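Local coordinates for protein transcriptional regulator (Rhodococcus sp., PDB 2O0Y) that probably acts as an IclR-family transcription factor, binding DNA through a helix-turn-helix domain joined to a C-terminal GAF-like domain, at residues Gly154-Leu159 and Gly193-His198. Sequence-based numbering, arbitrary orientation.
Sequences GKILLL and GYQLVH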
loop_
_atom_site.group_PDB
_atom_site.type_symbol
_atom_site.label_atom_id
_atom_site.label_comp_id
_atom_site.label_asym_id
_atom_site.label_seq_id
_atom_site.Cartn_x
_atom_site.Cartn_y
_atom_site.Cartn_z
ATOM N N GLY B 154 -8.097 -17.810 10.036
ATOM C CA GLY B 154 -6.638 -17.834 9.905
ATOM C C GLY B 154 -6.139 -19.037 9.102
ATOM O O GLY B 154 -5.273 -18.910 8.238
ATOM N N LYS B 155 -6.647 -20.233 9.412
ATOM C CA LYS B 155 -6.252 -21.433 8.676
ATOM C C LYS B 155 -6.744 -21.462 7.215
ATOM O O LYS B 155 -6.134 -22.094 6.371
ATOM C CB LYS B 155 -6.690 -22.691 9.433
ATOM C CG LYS B 155 -5.784 -22.962 10.652
ATOM C CD LYS B 155 -6.316 -24.118 11.544
ATOM C CE LYS B 155 -7.074 -23.614 12.787
ATOM N NZ LYS B 155 -6.167 -23.042 13.882
ATOM N N ILE B 156 -7.851 -20.785 6.920
ATOM C CA ILE B 156 -8.299 -20.655 5.525
ATOM C C ILE B 156 -7.335 -19.711 4.793
ATOM O O ILE B 156 -6.849 -20.048 3.735
ATOM C CB ILE B 156 -9.766 -20.166 5.408
ATOM C CG1 ILE B 156 -10.752 -21.264 5.898
ATOM C CG2 ILE B 156 -10.089 -19.700 3.959
ATOM C CD1 ILE B 156 -10.833 -22.482 4.969
ATOM N N LEU B 157 -7.000 -18.558 5.384
ATOM C CA LEU B 157 -6.063 -17.631 4.726
ATOM C C LEU B 157 -4.715 -18.276 4.490
ATOM O O LEU B 157 -4.054 -17.947 3.512
ATOM C CB LEU B 157 -5.891 -16.350 5.539
ATOM C CG LEU B 157 -7.197 -15.550 5.620
ATOM C CD1 LEU B 157 -7.086 -14.495 6.726
ATOM C CD2 LEU B 157 -7.477 -14.900 4.239
ATOM N N LEU B 158 -4.293 -19.188 5.371
ATOM C CA LEU B 158 -2.951 -19.780 5.227
ATOM C C LEU B 158 -2.925 -20.806 4.113
ATOM O O LEU B 158 -1.868 -21.338 3.809
ATOM C CB LEU B 158 -2.469 -20.435 6.529
ATOM C CG LEU B 158 -2.059 -19.434 7.606
ATOM C CD1 LEU B 158 -1.932 -20.117 8.993
ATOM C CD2 LEU B 158 -0.753 -18.697 7.185
ATOM N N LEU B 159 -4.086 -21.089 3.506
ATOM C CA LEU B 159 -4.161 -21.969 2.319
ATOM C C LEU B 159 -3.372 -21.357 1.193
ATOM O O LEU B 159 -2.757 -22.085 0.400
ATOM C CB LEU B 159 -5.602 -22.161 1.833
ATOM C CG LEU B 159 -6.572 -23.024 2.636
ATOM C CD1 LEU B 159 -7.983 -22.973 2.023
ATOM C CD2 LEU B 159 -6.109 -24.458 2.710
ATOM N N GLY B 193 -12.630 -28.336 2.463
ATOM C CA GLY B 193 -13.150 -27.157 1.767
ATOM C C GLY B 193 -13.556 -26.047 2.713
ATOM O O GLY B 193 -14.005 -24.991 2.280
ATOM N N TYR B 194 -13.418 -26.300 4.012
ATOM C CA TYR B 194 -13.729 -25.298 5.020
ATOM C C TYR B 194 -13.076 -25.643 6.343
ATOM O O TYR B 194 -12.550 -26.746 6.528
ATOM C CB TYR B 194 -15.258 -25.141 5.188
ATOM C CG TYR B 194 -15.952 -26.394 5.636
ATOM C CD1 TYR B 194 -16.486 -27.288 4.707
ATOM C CD2 TYR B 194 -16.066 -26.699 6.994
ATOM C CE1 TYR B 194 -17.110 -28.498 5.149
ATOM C CE2 TYR B 194 -16.709 -27.904 7.440
ATOM C CZ TYR B 194 -17.225 -28.765 6.519
ATOM O OH TYR B 194 -17.851 -29.921 6.954
ATOM N N GLN B 195 -13.114 -24.682 7.253
ATOM C CA GLN B 195 -12.629 -24.862 8.625
ATOM C C GLN B 195 -13.763 -24.621 9.610
ATOM O O GLN B 195 -14.453 -23.631 9.511
ATOM C CB GLN B 195 -11.513 -23.851 8.918
ATOM C CG GLN B 195 -10.172 -24.171 8.231
ATOM C CD GLN B 195 -9.404 -25.216 8.947
ATOM O OE1 GLN B 195 -9.795 -25.612 10.027
ATOM N NE2 GLN B 195 -8.284 -25.670 8.362
ATOM N N LEU B 196 -13.931 -25.523 10.572
ATOM C CA LEU B 196 -14.930 -25.352 11.625
ATOM C C LEU B 196 -14.204 -25.666 12.933
ATOM O O LEU B 196 -13.779 -26.797 13.128
ATOM C CB LEU B 196 -16.117 -26.311 11.380
ATOM C CG LEU B 196 -17.088 -26.502 12.554
ATOM C CD1 LEU B 196 -17.843 -25.223 12.821
ATOM C CD2 LEU B 196 -18.055 -27.577 12.146
ATOM N N VAL B 197 -14.008 -24.648 13.774
ATOM C CA VAL B 197 -13.179 -24.793 14.971
ATOM C C VAL B 197 -13.951 -24.253 16.182
ATOM O O VAL B 197 -14.814 -23.360 16.030
ATOM C CB VAL B 197 -11.865 -23.969 14.831
ATOM C CG1 VAL B 197 -11.115 -24.329 13.541
ATOM C CG2 VAL B 197 -12.161 -22.523 14.827
ATOM N N HIS B 198 -13.612 -24.745 17.370
ATOM C CA HIS B 198 -14.288 -24.327 18.623
ATOM C C HIS B 198 -13.280 -23.921 19.698
ATOM O O HIS B 198 -12.369 -24.673 19.991
ATOM C CB HIS B 198 -15.126 -25.476 19.171
ATOM C CG HIS B 198 -16.023 -26.123 18.162
ATOM N ND1 HIS B 198 -17.252 -25.601 17.807
ATOM C CD2 HIS B 198 -15.880 -27.267 17.452
ATOM C CE1 HIS B 198 -17.822 -26.393 16.914
ATOM N NE2 HIS B 198 -17.013 -27.417 16.691
HETATM O O HOH W 1 -7.321 -24.460 5.937
#
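NE2 of Q195 is gripped twice, giving one N-H to the backbone O of K185 and the other to a water, 2.9 Å from NE2. That water donates in turn to the backbone O of K155, 2.7 Å away, and so links the short helix 152-157 to strand 195-198. The glutamine reaches this spot because its chain bends at chi2 (-80°), which carries the amide across the flank of K155. There the two side chains cross at about a right angle, with CB of K155 3.5 Å from NE2 of Q195. Bent at chi3 and chi4, the lysine chain brings CE to 4.2 Å from CG1 of V197, and its NZ leads away to a salt bridge with E200. On the next residue, I156 slides past Q195 in the opposite direction, its CD1 3.7 Å from CG of Q195 and 4.0 Å from CA of Y194. The isoleucine also touches S209 and P211 of strand 205-213 and V219 and A222 of strand 219-228; S209 pairs through its backbone with Q195. A leucine in place of Q195 would probably leave the bridging water and the carbonyl of K185 without their N-H donor. Within the GAF-like C-terminal domain, helix 152-157 thus packs by aliphatic contacts on the sheet face near outermost strand 195-198, while a buried amide and one water satisfy backbone carbonyls of helices 152-157 and 178-192.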